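Coronin (Toxoplasma gondii, PDB 4OZU) binds actin, probably in its filamentous form, and contributes to invasion and egress of the parasite, the part described here being its WD40 propeller domain. Local coordinates at residues I94-C99 against L134-N139; Y45-W50 against Q83-S88; T102-W107 against A124-A129; L175-W180 against C219-I224; L39-E44 against C318-L323. One frame throughout, in Å; residues are numbered along the deposited sequence.

Contact 1. Residues I94-C99 against L134-N139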
# COMPACT_ATOMS: atom_id res chain seq x y z
N ILE A 94 13.70 -1.06 -8.39
CA ILE A 94 13.84 -1.81 -7.15
C ILE A 94 12.50 -2.16 -6.53
O ILE A 94 11.61 -1.33 -6.40
CB ILE A 94 14.67 -1.00 -6.11
CG1 ILE A 94 16.08 -0.74 -6.65
CG2 ILE A 94 14.73 -1.73 -4.77
CD1 ILE A 94 16.91 -1.99 -6.89
N LEU A 95 12.35 -3.42 -6.14
CA LEU A 95 11.17 -3.84 -5.42
C LEU A 95 11.52 -4.93 -4.44
O LEU A 95 12.60 -5.53 -4.50
CB LEU A 95 10.08 -4.31 -6.39
CG LEU A 95 10.39 -5.56 -7.22
CD1 LEU A 95 9.09 -6.24 -7.62
CD2 LEU A 95 11.19 -5.22 -8.48
N ALA A 96 10.58 -5.19 -3.53
CA ALA A 96 10.74 -6.23 -2.53
C ALA A 96 9.56 -7.19 -2.52
O ALA A 96 8.41 -6.78 -2.69
CB ALA A 96 10.91 -5.61 -1.16
N THR A 97 9.84 -8.46 -2.30
CA THR A 97 8.80 -9.45 -2.10
C THR A 97 8.99 -10.13 -0.75
O THR A 97 10.11 -10.36 -0.30
CB THR A 97 8.79 -10.54 -3.18
OG1 THR A 97 10.05 -11.23 -3.18
CG2 THR A 97 8.54 -9.94 -4.55
N ALA A 98 7.86 -10.42 -0.10
CA ALA A 98 7.82 -11.27 1.07
C ALA A 98 7.29 -12.63 0.65
O ALA A 98 6.35 -12.71 -0.13
CB ALA A 98 6.93 -10.67 2.15
N CYS A 99 7.88 -13.70 1.17
CA CYS A 99 7.57 -15.04 0.70
C CYS A 99 7.22 -15.99 1.85
O CYS A 99 7.69 -15.83 2.98
CB CYS A 99 8.76 -15.59 -0.08
SG CYS A 99 8.47 -17.16 -0.89
N LEU A 134 4.64 -11.82 5.83
CA LEU A 134 3.34 -11.41 5.32
C LEU A 134 3.32 -9.98 4.78
O LEU A 134 2.36 -9.58 4.12
CB LEU A 134 2.28 -11.53 6.41
CG LEU A 134 2.10 -12.91 7.04
CD1 LEU A 134 1.07 -12.84 8.15
CD2 LEU A 134 1.70 -13.94 5.99
N SER A 135 4.37 -9.22 5.07
CA SER A 135 4.45 -7.86 4.56
C SER A 135 5.89 -7.44 4.36
O SER A 135 6.80 -7.95 5.01
CB SER A 135 3.75 -6.89 5.51
OG SER A 135 4.36 -6.88 6.78
N ALA A 136 6.09 -6.52 3.43
CA ALA A 136 7.39 -5.92 3.19
C ALA A 136 7.12 -4.49 2.74
O ALA A 136 6.69 -4.26 1.61
CB ALA A 136 8.17 -6.68 2.15
N GLU A 137 7.37 -3.54 3.64
CA GLU A 137 7.03 -2.14 3.41
C GLU A 137 8.24 -1.22 3.52
O GLU A 137 8.97 -1.23 4.53
CB GLU A 137 5.96 -1.69 4.41
CG GLU A 137 4.59 -2.32 4.18
CD GLU A 137 3.76 -1.63 3.12
OE1 GLU A 137 4.10 -0.50 2.72
OE2 GLU A 137 2.74 -2.22 2.69
N TRP A 138 8.43 -0.42 2.48
CA TRP A 138 9.53 0.53 2.43
C TRP A 138 9.22 1.79 3.21
O TRP A 138 8.11 2.33 3.11
CB TRP A 138 9.84 0.92 0.99
CG TRP A 138 10.27 -0.18 0.09
CD1 TRP A 138 9.49 -0.89 -0.78
CD2 TRP A 138 11.60 -0.66 -0.08
NE1 TRP A 138 10.26 -1.79 -1.47
CE2 TRP A 138 11.56 -1.67 -1.06
CE3 TRP A 138 12.83 -0.33 0.50
CZ2 TRP A 138 12.70 -2.36 -1.47
CZ3 TRP A 138 13.96 -1.02 0.10
CH2 TRP A 138 13.89 -2.02 -0.88
N ASN A 139 10.21 2.29 3.93
CA ASN A 139 10.12 3.59 4.56
C ASN A 139 9.91 4.66 3.48
O ASN A 139 10.64 4.69 2.50
CB ASN A 139 11.38 3.87 5.37
CG ASN A 139 11.24 5.09 6.25
OD1 ASN A 139 11.05 6.21 5.76
ND2 ASN A 139 11.34 4.88 7.55
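Trp138 meets Ile94 and Ala96 with its indole, and this ring shares the contact with three alanines. Ala96 CB, 3.7 Å from Trp138 CZ2, also lies near CE2 and NE1, and Ile94 CG2, 3.9 Å from Trp138 CZ2, near CH2 as well; both methyls stand obliquely to the ring. The side chains of Ile94 and Trp138 cross at about a right angle. Trp138 CG, anti to the carbonyl carbon (chi1 -62°), tips the indole toward Ala96. Farther along, methyl meets methyl: Ala136 CB lies 4.2 Å from Ala98 CB and 4.4 Å from Ala96 CB. No hydrogen bond joins the two strands. Trp138 NE1 and the backbone of Ala136 turn instead to strand 82-87, the indole donating to Asn86 O and Ala136 N to Asp84 OD2. Strand 94-99, second in its propeller blade, is thus covered by 133-138, the innermost strand of the next, with Leu146 of strand 145-150 also touching Ala96 and Trp138.

Contact 2. Residues Y45-W50 against Q83-S88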
# COMPACT_ATOMS: atom_id res chain seq x y z
N TYR A 45 5.92 0.26 -13.77
CA TYR A 45 5.64 -1.18 -13.78
C TYR A 45 4.47 -1.59 -12.91
O TYR A 45 4.11 -0.90 -11.95
CB TYR A 45 6.87 -1.98 -13.33
CG TYR A 45 8.13 -1.66 -14.08
CD1 TYR A 45 8.23 -1.92 -15.44
CD2 TYR A 45 9.24 -1.13 -13.43
CE1 TYR A 45 9.37 -1.63 -16.14
CE2 TYR A 45 10.40 -0.84 -14.13
CZ TYR A 45 10.45 -1.09 -15.49
OH TYR A 45 11.59 -0.81 -16.21
N ILE A 46 3.90 -2.74 -13.25
CA ILE A 46 2.92 -3.42 -12.42
C ILE A 46 3.51 -4.77 -12.02
O ILE A 46 4.05 -5.47 -12.87
CB ILE A 46 1.58 -3.65 -13.17
CG1 ILE A 46 0.98 -2.33 -13.64
CG2 ILE A 46 0.60 -4.42 -12.31
CD1 ILE A 46 -0.11 -2.50 -14.69
N ALA A 47 3.40 -5.14 -10.75
CA ALA A 47 3.80 -6.47 -10.30
C ALA A 47 2.55 -7.26 -9.96
O ALA A 47 1.69 -6.78 -9.22
CB ALA A 47 4.73 -6.39 -9.10
N ALA A 48 2.44 -8.47 -10.49
CA ALA A 48 1.31 -9.35 -10.19
C ALA A 48 1.77 -10.80 -10.05
O ALA A 48 2.33 -11.36 -11.00
CB ALA A 48 0.25 -9.23 -11.27
N PRO A 49 1.57 -11.41 -8.87
CA PRO A 49 1.90 -12.83 -8.71
C PRO A 49 1.26 -13.69 -9.80
O PRO A 49 0.07 -13.54 -10.09
CB PRO A 49 1.33 -13.16 -7.33
CG PRO A 49 1.43 -11.88 -6.58
CD PRO A 49 1.17 -10.79 -7.58
N TRP A 50 2.07 -14.56 -10.38
CA TRP A 50 1.67 -15.34 -11.55
C TRP A 50 1.09 -16.68 -11.13
O TRP A 50 1.40 -17.18 -10.04
CB TRP A 50 2.87 -15.54 -12.48
CG TRP A 50 2.51 -15.60 -13.93
CD1 TRP A 50 2.63 -16.68 -14.76
CD2 TRP A 50 1.96 -14.54 -14.73
NE1 TRP A 50 2.20 -16.36 -16.03
CE2 TRP A 50 1.78 -15.05 -16.03
CE3 TRP A 50 1.61 -13.22 -14.47
CZ2 TRP A 50 1.27 -14.27 -17.07
CZ3 TRP A 50 1.10 -12.45 -15.50
CH2 TRP A 50 0.93 -12.98 -16.78
N GLN A 83 3.61 -13.46 -0.68
CA GLN A 83 2.62 -12.93 0.26
C GLN A 83 2.44 -11.42 0.16
O GLN A 83 1.37 -10.90 0.48
CB GLN A 83 3.00 -13.29 1.69
CG GLN A 83 2.93 -14.78 1.96
CD GLN A 83 1.53 -15.34 1.79
OE1 GLN A 83 1.31 -16.26 0.99
NE2 GLN A 83 0.58 -14.80 2.53
N ASP A 84 3.48 -10.72 -0.27
CA ASP A 84 3.41 -9.27 -0.41
C ASP A 84 4.49 -8.80 -1.37
O ASP A 84 5.54 -9.41 -1.50
CB ASP A 84 3.57 -8.57 0.95
CG ASP A 84 3.16 -7.10 0.91
OD1 ASP A 84 2.36 -6.72 0.03
OD2 ASP A 84 3.62 -6.31 1.78
N THR A 85 4.20 -7.69 -2.04
CA THR A 85 5.12 -7.10 -3.00
C THR A 85 5.01 -5.59 -2.86
O THR A 85 3.91 -5.07 -2.72
CB THR A 85 4.78 -7.50 -4.46
OG1 THR A 85 4.76 -8.92 -4.60
CG2 THR A 85 5.81 -6.92 -5.42
N ASN A 86 6.14 -4.89 -2.92
CA ASN A 86 6.12 -3.43 -2.92
C ASN A 86 7.32 -2.86 -3.65
O ASN A 86 8.46 -3.24 -3.39
CB ASN A 86 6.07 -2.87 -1.49
CG ASN A 86 4.64 -2.65 -1.00
OD1 ASN A 86 3.85 -1.95 -1.64
ND2 ASN A 86 4.31 -3.25 0.13
N PHE A 87 7.06 -1.95 -4.58
CA PHE A 87 8.12 -1.19 -5.22
C PHE A 87 8.74 -0.18 -4.26
O PHE A 87 8.07 0.32 -3.35
CB PHE A 87 7.59 -0.46 -6.45
CG PHE A 87 7.30 -1.37 -7.61
CD1 PHE A 87 8.30 -1.71 -8.50
CD2 PHE A 87 6.03 -1.90 -7.79
CE1 PHE A 87 8.04 -2.55 -9.56
CE2 PHE A 87 5.77 -2.74 -8.86
CZ PHE A 87 6.78 -3.06 -9.74
N SER A 88 10.02 0.12 -4.47
CA SER A 88 10.67 1.19 -3.73
C SER A 88 9.97 2.51 -3.99
O SER A 88 9.50 2.76 -5.10
CB SER A 88 12.13 1.31 -4.13
OG SER A 88 12.68 2.53 -3.66
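Tyr45 meets Phe87 through its CB, which lies 3.8 Å from Phe87 CZ, set obliquely to the ring. With CG anti to the carbonyl carbon (chi1 -54°), the phenol leads away from the phenylalanine, toward Val113. Next in sequence, Ile46 contributes backbone alone: Ile46 C comes to the edge of the ring, 4.3 Å from Phe87 CZ, while the isoleucine side chain points away. The peptide then continues past the same edge, where Ala47 N sits in the ring plane, 3.9 Å from CE2 of Phe87. This N-H is already engaged with Ala40 O in its own sheet. Such packing joins consecutive blades of the WD40 propeller: 45-49 is the second strand of one blade, and 82-87 is the innermost strand of the following one, running antiparallel to it at an axis separation of 8.3 Å. The gap is wide enough that no hydrogen bond spans it and side chains fill it. Ala47 CB occupies the middle, 3.8 Å from Phe87 CE2 and 3.9 Å from Thr85 CG2. The threonine presents that methyl by setting it anti to its own backbone N. Leu58, from strand 58-62, touches both Ala47 and Thr85, while Leu95 of strand 94-99 backs Thr85 and Phe87 from within their own blade.

Contact 3. Residues T102-W107 against A124-A129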
# COMPACT_ATOMS: atom_id res chain seq x y z
N THR A 102 9.78 -17.63 4.18
CA THR A 102 10.34 -16.82 5.28
C THR A 102 11.38 -15.80 4.83
O THR A 102 11.91 -15.06 5.67
CB THR A 102 10.98 -17.69 6.40
OG1 THR A 102 12.27 -18.18 6.00
CG2 THR A 102 10.07 -18.86 6.80
N ILE A 103 11.65 -15.73 3.53
CA ILE A 103 12.69 -14.85 3.01
C ILE A 103 12.10 -13.59 2.36
O ILE A 103 11.13 -13.67 1.60
CB ILE A 103 13.57 -15.60 2.00
CG1 ILE A 103 14.29 -16.75 2.71
CG2 ILE A 103 14.58 -14.67 1.34
CD1 ILE A 103 14.99 -17.73 1.78
N VAL A 104 12.68 -12.44 2.69
CA VAL A 104 12.38 -11.20 1.99
C VAL A 104 13.47 -10.99 0.95
O VAL A 104 14.66 -11.04 1.27
CB VAL A 104 12.29 -9.98 2.94
CG1 VAL A 104 12.01 -8.70 2.15
CG2 VAL A 104 11.20 -10.19 3.97
N ARG A 105 13.07 -10.77 -0.30
CA ARG A 105 14.00 -10.62 -1.41
C ARG A 105 13.90 -9.23 -2.01
O ARG A 105 12.80 -8.74 -2.25
CB ARG A 105 13.70 -11.68 -2.48
CG ARG A 105 13.99 -13.10 -2.03
CD ARG A 105 13.52 -14.13 -3.05
NE ARG A 105 13.91 -15.49 -2.66
CZ ARG A 105 13.22 -16.27 -1.83
NH1 ARG A 105 12.09 -15.84 -1.29
NH2 ARG A 105 13.65 -17.50 -1.55
N ILE A 106 15.05 -8.60 -2.22
CA ILE A 106 15.11 -7.30 -2.89
C ILE A 106 15.56 -7.55 -4.33
O ILE A 106 16.56 -8.23 -4.57
CB ILE A 106 16.09 -6.32 -2.20
CG1 ILE A 106 15.88 -6.29 -0.69
CG2 ILE A 106 15.94 -4.93 -2.79
CD1 ILE A 106 14.47 -5.99 -0.26
N TRP A 107 14.80 -7.00 -5.27
CA TRP A 107 15.03 -7.23 -6.68
C TRP A 107 15.42 -5.96 -7.41
O TRP A 107 14.95 -4.88 -7.06
CB TRP A 107 13.76 -7.80 -7.32
CG TRP A 107 13.29 -9.07 -6.72
CD1 TRP A 107 12.29 -9.22 -5.81
CD2 TRP A 107 13.79 -10.38 -6.99
NE1 TRP A 107 12.13 -10.55 -5.50
CE2 TRP A 107 13.04 -11.28 -6.21
CE3 TRP A 107 14.80 -10.89 -7.82
CZ2 TRP A 107 13.27 -12.65 -6.22
CZ3 TRP A 107 15.02 -12.25 -7.84
CH2 TRP A 107 14.26 -13.12 -7.04
N ALA A 124 19.57 -8.51 -2.86
CA ALA A 124 19.70 -8.72 -1.42
C ALA A 124 18.69 -9.77 -0.97
O ALA A 124 17.52 -9.74 -1.38
CB ALA A 124 19.49 -7.41 -0.65
N THR A 125 19.16 -10.71 -0.16
CA THR A 125 18.34 -11.78 0.38
C THR A 125 18.33 -11.64 1.90
O THR A 125 19.34 -11.85 2.55
CB THR A 125 18.88 -13.17 -0.04
OG1 THR A 125 18.86 -13.27 -1.47
CG2 THR A 125 18.03 -14.28 0.55
N LEU A 126 17.17 -11.27 2.44
CA LEU A 126 17.04 -10.93 3.86
C LEU A 126 16.43 -12.09 4.63
O LEU A 126 15.24 -12.36 4.54
CB LEU A 126 16.18 -9.67 4.03
CG LEU A 126 16.52 -8.50 3.11
CD1 LEU A 126 15.68 -7.30 3.49
CD2 LEU A 126 18.00 -8.17 3.16
N THR A 127 17.28 -12.78 5.39
CA THR A 127 16.92 -14.04 6.05
C THR A 127 16.79 -13.86 7.55
O THR A 127 17.32 -12.90 8.12
CB THR A 127 17.96 -15.13 5.77
OG1 THR A 127 19.24 -14.72 6.28
CG2 THR A 127 18.09 -15.39 4.27
N GLY A 128 16.08 -14.78 8.20
CA GLY A 128 16.02 -14.82 9.66
C GLY A 128 14.63 -15.03 10.24
O GLY A 128 14.50 -15.53 11.35
N ALA A 129 13.60 -14.64 9.49
CA ALA A 129 12.23 -14.82 9.94
C ALA A 129 11.96 -16.30 10.12
O ALA A 129 12.40 -17.12 9.31
CB ALA A 129 11.25 -14.21 8.94
O HOH W 1 13.41 -13.01 6.64
O HOH W 2 14.71 -16.63 6.38
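Leu126 leans its side chain across Val104, and the contact can be read from its root outward. CB lies 3.4 Å from the carbonyl O of Val104 and also faces the valine's CB; CG stays close to that same oxygen. At the tip, CD1 is 4.2 Å from Val104 CG1 and equally near Ile106 CD1, the chains meeting at a slant. Ala124 CB extends this apolar face, 3.8 Å from Ile106 CG1. On the other face Ile103 CG2 touches Thr125 CG2 at 3.6 Å and lies over the centre of one face of the Arg105 guanidinium, whose NH2 pairs with Asp101.

Backbone bonds tie the two outer strands of this WD40 blade as an antiparallel pair. Leu126 N reaches Val104 O at 2.8 Å, and Ile106 N reaches Ala124 O at 2.8 Å with an N-H...O angle of 177°. Val104 N returns a longer bond to Leu126 O; that from Ala124 N to Ile106 O is weak. Beyond the Val104-Leu126 pair direct backbone bonds stop and two waters bridge the segments: one donates to Thr102 O (2.7 Å) and Leu126 O and accepts from Ala129 N, while the second donates to Thr102 OG1 and accepts from Gly128 N. Direct bonding in the paired strands therefore gives way to solvent-mediated bonding where the edge strand ends.

Contact 4. Residues L175-W180 against C219-I224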
# COMPACT_ATOMS: atom_id res chain seq x y z
N LEU A 175 0.83 -11.06 12.85
CA LEU A 175 0.61 -9.76 12.21
C LEU A 175 -0.39 -9.86 11.06
O LEU A 175 -0.44 -10.86 10.35
CB LEU A 175 1.93 -9.21 11.70
CG LEU A 175 2.81 -8.68 12.84
CD1 LEU A 175 4.27 -8.93 12.56
CD2 LEU A 175 2.53 -7.20 13.04
N LEU A 176 -1.19 -8.80 10.89
CA LEU A 176 -2.22 -8.75 9.85
C LEU A 176 -1.99 -7.56 8.92
O LEU A 176 -2.47 -7.55 7.78
CB LEU A 176 -3.61 -8.68 10.48
CG LEU A 176 -4.10 -9.93 11.21
CD1 LEU A 176 -5.36 -9.62 11.99
CD2 LEU A 176 -4.33 -11.06 10.24
N SER A 177 -1.28 -6.55 9.41
CA SER A 177 -0.89 -5.43 8.58
C SER A 177 0.24 -4.65 9.24
O SER A 177 0.40 -4.70 10.47
CB SER A 177 -2.08 -4.51 8.30
OG SER A 177 -2.42 -3.73 9.43
N ALA A 178 1.03 -3.96 8.43
CA ALA A 178 2.12 -3.14 8.94
C ALA A 178 2.36 -2.01 7.95
O ALA A 178 2.53 -2.26 6.77
CB ALA A 178 3.38 -3.97 9.14
N LYS A 179 2.32 -0.77 8.44
CA LYS A 179 2.43 0.40 7.59
C LYS A 179 3.27 1.48 8.26
O LYS A 179 3.25 1.63 9.47
CB LYS A 179 1.04 0.97 7.26
CG LYS A 179 0.15 0.06 6.43
CD LYS A 179 0.55 0.07 4.97
CE LYS A 179 -0.25 -0.94 4.17
NZ LYS A 179 0.17 -0.99 2.75
N TRP A 180 4.01 2.23 7.44
CA TRP A 180 4.84 3.34 7.91
C TRP A 180 4.09 4.68 7.96
O TRP A 180 3.33 5.01 7.05
CB TRP A 180 6.04 3.55 7.00
CG TRP A 180 7.11 2.54 7.03
CD1 TRP A 180 7.31 1.51 6.16
CD2 TRP A 180 8.19 2.49 7.96
NE1 TRP A 180 8.44 0.81 6.50
CE2 TRP A 180 9.00 1.40 7.60
CE3 TRP A 180 8.55 3.27 9.06
CZ2 TRP A 180 10.15 1.07 8.31
CZ3 TRP A 180 9.68 2.94 9.76
CH2 TRP A 180 10.48 1.85 9.39
N CYS A 219 -8.32 -7.04 11.50
CA CYS A 219 -8.17 -5.59 11.46
C CYS A 219 -7.02 -5.20 10.54
O CYS A 219 -6.04 -5.95 10.43
CB CYS A 219 -7.93 -5.02 12.86
SG CYS A 219 -9.18 -5.48 14.07
N LYS A 220 -7.13 -4.05 9.88
CA LYS A 220 -6.09 -3.58 8.98
C LYS A 220 -5.87 -2.11 9.28
O LYS A 220 -6.80 -1.42 9.68
CB LYS A 220 -6.49 -3.77 7.52
CG LYS A 220 -6.80 -5.20 7.11
CD LYS A 220 -5.54 -6.01 6.86
CE LYS A 220 -5.86 -7.45 6.53
NZ LYS A 220 -4.66 -8.27 6.20
N CYS A 221 -4.65 -1.62 9.09
CA CYS A 221 -4.38 -0.21 9.36
C CYS A 221 -3.60 0.46 8.24
O CYS A 221 -3.03 -0.20 7.37
CB CYS A 221 -3.62 -0.04 10.67
SG CYS A 221 -1.85 -0.48 10.60
N THR A 222 -3.63 1.78 8.27
CA THR A 222 -2.70 2.59 7.51
C THR A 222 -2.59 3.94 8.21
O THR A 222 -3.45 4.29 9.02
CB THR A 222 -3.14 2.76 6.05
OG1 THR A 222 -2.05 3.26 5.27
CG2 THR A 222 -4.33 3.70 5.95
N TRP A 223 -1.55 4.70 7.91
CA TRP A 223 -1.38 6.02 8.50
C TRP A 223 -2.16 7.05 7.71
O TRP A 223 -2.31 6.92 6.49
CB TRP A 223 0.09 6.40 8.55
CG TRP A 223 0.83 5.64 9.58
CD1 TRP A 223 1.32 4.38 9.47
CD2 TRP A 223 1.18 6.10 10.90
NE1 TRP A 223 1.96 4.02 10.64
CE2 TRP A 223 1.88 5.06 11.53
CE3 TRP A 223 0.97 7.29 11.60
CZ2 TRP A 223 2.37 5.17 12.83
CZ3 TRP A 223 1.45 7.40 12.89
CH2 TRP A 223 2.15 6.34 13.49
N ILE A 224 -2.66 8.06 8.41
CA ILE A 224 -3.36 9.17 7.77
C ILE A 224 -2.78 10.49 8.28
O ILE A 224 -3.51 11.38 8.71
CB ILE A 224 -4.89 9.08 8.00
CG1 ILE A 224 -5.21 8.92 9.49
CG2 ILE A 224 -5.47 7.92 7.19
CD1 ILE A 224 -6.69 8.90 9.82
O HOH W 3 0.92 4.30 5.87
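The innermost strands of two consecutive propeller blades, 175-180 and 220-223, run parallel beside the central channel, 4° apart in direction, and are joined chiefly through side chains. Lys220, bent at chi2, folds back to place NZ 2.8 Å from Leu176 O; the same ammonium pairs with Glu35 and bonds Tyr272 OH. Ser177 OG accepts from Cys221 N at 3.1 Å with a bent N-H...O angle of 143°, and is itself linked to Thr190 OG1. Farther along, Trp223 NE1 donates to Lys179 O at 3.0 Å. That oxygen lies close to the indole plane, at the ring's edge, but the N-H comes from well above the carbonyl plane (55° out of it), not onto a lone pair. A water donates to Trp180 O at 2.8 Å and accepts from Trp223 N. Lys179 lays CG 3.3 Å from Cys221 O before its chain turns away and its ammonium reaches Glu137 of the preceding blade. Three direct bonds, each using a side-chain atom, and one water thus couple strands too far apart for regular sheet pairing, and the two lysines, each matched by a glutamate, probably keep their positive charge.

Contact 5. Residues L39-E44 against C318-L323. With ACT (acetate ion), chain C.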
# COMPACT_ATOMS: atom_id res chain seq x y z
N LEU A 39 -1.32 -6.84 -5.43
CA LEU A 39 -0.56 -6.30 -6.54
C LEU A 39 0.32 -5.16 -6.06
O LEU A 39 0.23 -4.72 -4.91
CB LEU A 39 -1.50 -5.79 -7.65
CG LEU A 39 -2.64 -6.70 -8.08
CD1 LEU A 39 -3.53 -5.99 -9.09
CD2 LEU A 39 -2.10 -7.99 -8.67
N ALA A 40 1.18 -4.69 -6.95
CA ALA A 40 2.00 -3.52 -6.70
C ALA A 40 2.24 -2.79 -8.02
O ALA A 40 2.22 -3.39 -9.09
CB ALA A 40 3.31 -3.91 -6.06
N ALA A 41 2.44 -1.48 -7.93
CA ALA A 41 2.76 -0.69 -9.10
C ALA A 41 3.59 0.51 -8.70
O ALA A 41 3.45 1.04 -7.60
CB ALA A 41 1.48 -0.24 -9.82
N ASN A 42 4.49 0.93 -9.59
CA ASN A 42 5.14 2.22 -9.44
C ASN A 42 4.82 3.05 -10.68
O ASN A 42 3.79 2.81 -11.32
CB ASN A 42 6.65 2.07 -9.18
CG ASN A 42 7.42 1.44 -10.34
OD1 ASN A 42 6.89 1.17 -11.42
ND2 ASN A 42 8.71 1.21 -10.10
N THR A 43 5.64 4.02 -11.03
CA THR A 43 5.28 4.90 -12.14
C THR A 43 5.46 4.23 -13.50
O THR A 43 4.99 4.75 -14.50
CB THR A 43 6.10 6.20 -12.13
OG1 THR A 43 7.50 5.90 -12.20
CG2 THR A 43 5.81 7.00 -10.87
N GLU A 44 6.11 3.06 -13.52
CA GLU A 44 6.48 2.40 -14.77
C GLU A 44 5.93 0.98 -14.88
O GLU A 44 5.53 0.56 -15.97
CB GLU A 44 8.00 2.36 -14.90
CG GLU A 44 8.54 1.71 -16.17
CD GLU A 44 8.53 2.66 -17.36
OE1 GLU A 44 7.97 3.77 -17.23
OE2 GLU A 44 9.09 2.29 -18.41
N CYS A 318 -4.18 -2.97 -6.34
CA CYS A 318 -3.26 -1.98 -5.81
C CYS A 318 -3.67 -0.65 -6.40
O CYS A 318 -4.52 -0.60 -7.28
CB CYS A 318 -1.80 -2.30 -6.15
SG CYS A 318 -1.38 -2.07 -7.90
N PHE A 319 -3.08 0.41 -5.88
CA PHE A 319 -3.26 1.74 -6.45
C PHE A 319 -1.92 2.21 -6.99
O PHE A 319 -0.87 1.78 -6.51
CB PHE A 319 -3.77 2.72 -5.39
CG PHE A 319 -5.24 2.60 -5.12
CD1 PHE A 319 -5.76 1.49 -4.48
CD2 PHE A 319 -6.11 3.62 -5.48
CE1 PHE A 319 -7.11 1.38 -4.22
CE2 PHE A 319 -7.46 3.52 -5.22
CZ PHE A 319 -7.95 2.40 -4.59
N ILE A 320 -1.95 3.07 -8.00
CA ILE A 320 -0.71 3.57 -8.59
C ILE A 320 -0.22 4.78 -7.81
O ILE A 320 -0.98 5.38 -7.05
CB ILE A 320 -0.90 3.97 -10.08
CG1 ILE A 320 -1.82 5.19 -10.22
CG2 ILE A 320 -1.43 2.78 -10.88
CD1 ILE A 320 -1.96 5.70 -11.66
N PRO A 321 1.06 5.13 -7.98
CA PRO A 321 1.55 6.31 -7.26
C PRO A 321 0.96 7.59 -7.82
O PRO A 321 0.56 7.63 -8.98
CB PRO A 321 3.07 6.27 -7.49
CG PRO A 321 3.35 4.89 -7.97
CD PRO A 321 2.14 4.44 -8.70
N LYS A 322 0.94 8.64 -7.00
CA LYS A 322 0.42 9.94 -7.43
C LYS A 322 1.15 10.45 -8.66
O LYS A 322 0.53 11.04 -9.54
CB LYS A 322 0.55 10.95 -6.29
CG LYS A 322 0.08 12.35 -6.64
CD LYS A 322 -1.42 12.41 -6.94
CE LYS A 322 -2.24 12.09 -5.71
NZ LYS A 322 -3.67 12.47 -5.86
N LEU A 323 2.46 10.24 -8.73
CA LEU A 323 3.25 10.76 -9.84
C LEU A 323 2.81 10.18 -11.18
O LEU A 323 3.12 10.75 -12.23
CB LEU A 323 4.74 10.46 -9.64
CG LEU A 323 5.47 11.30 -8.59
CD1 LEU A 323 6.87 10.75 -8.39
CD2 LEU A 323 5.51 12.76 -8.96
C ACT C . 9.21 5.38 -9.34
O ACT C . 9.71 5.89 -10.37
OXT ACT C . 8.01 5.06 -9.41
CH3 ACT C . 10.02 5.19 -8.09
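The peptide group linking Asn42 to Thr43 has the Pro321 ring over one face: CD stands 3.5 Å from Asn42 O, and CG 3.6 Å from Asn42 C. At the N-H edge of that peptide sits an acetate, probably from the crystallisation liquor, whose OXT accepts from Thr43 N at 3.1 Å and an angle of 160°. Thr43 OG1 is 2.9 Å from the acetate's O. The Asn42 amide closes an Asx turn, OD1 accepting from Glu44 N, which approaches from above the amide plane; Tyr45 N binds the same oxygen.

Next to the acetate, Thr43 CG2 lies alongside Leu323, 3.8 Å from its CB. At the other end Cys318 sets SG between its backbone N and carbonyl carbon (chi1 71°), which brings the sulfur to 3.7 Å from Leu39 CB and 3.9 Å from Ala41 CB. Its own CB rests 3.4 Å from Leu39 O. Here the innermost strands 40-41 and 317-319 meet at the junction of the first and last blades; the last, holding 317-319, is completed by the N-terminal strand 16-25. No hydrogen bond joins the segments themselves, so sulfur, methyl and proline packing adds to the backbone bond of Leu39 with Phe317 just outside them, whereas at Thr43 a backbone N-H is taken up by the acetate, probably an additive.

In the fold
Contacts 1, 2 and 4 are buried, contacts 3 and 5 partly so. Contacts 1 and 2 repeat one theme a blade apart: a second strand packed against the innermost strand of the next blade, apolar and lacking direct hydrogen bonds. Both reach the sheet 82-126, whose outer edge contact 3 forms. Contact 3, its centre about 19 Å from the centre of the chain, is the one made within a blade, and the most regularly hydrogen-bonded and hydrated. Contacts 4 and 5 each join innermost strands of adjacent blades near the channel, yet contact 4 uses polar side chains and contact 5 mostly apolar ones. Contact 1 touches contact 4, and contact 2 touches contact 5.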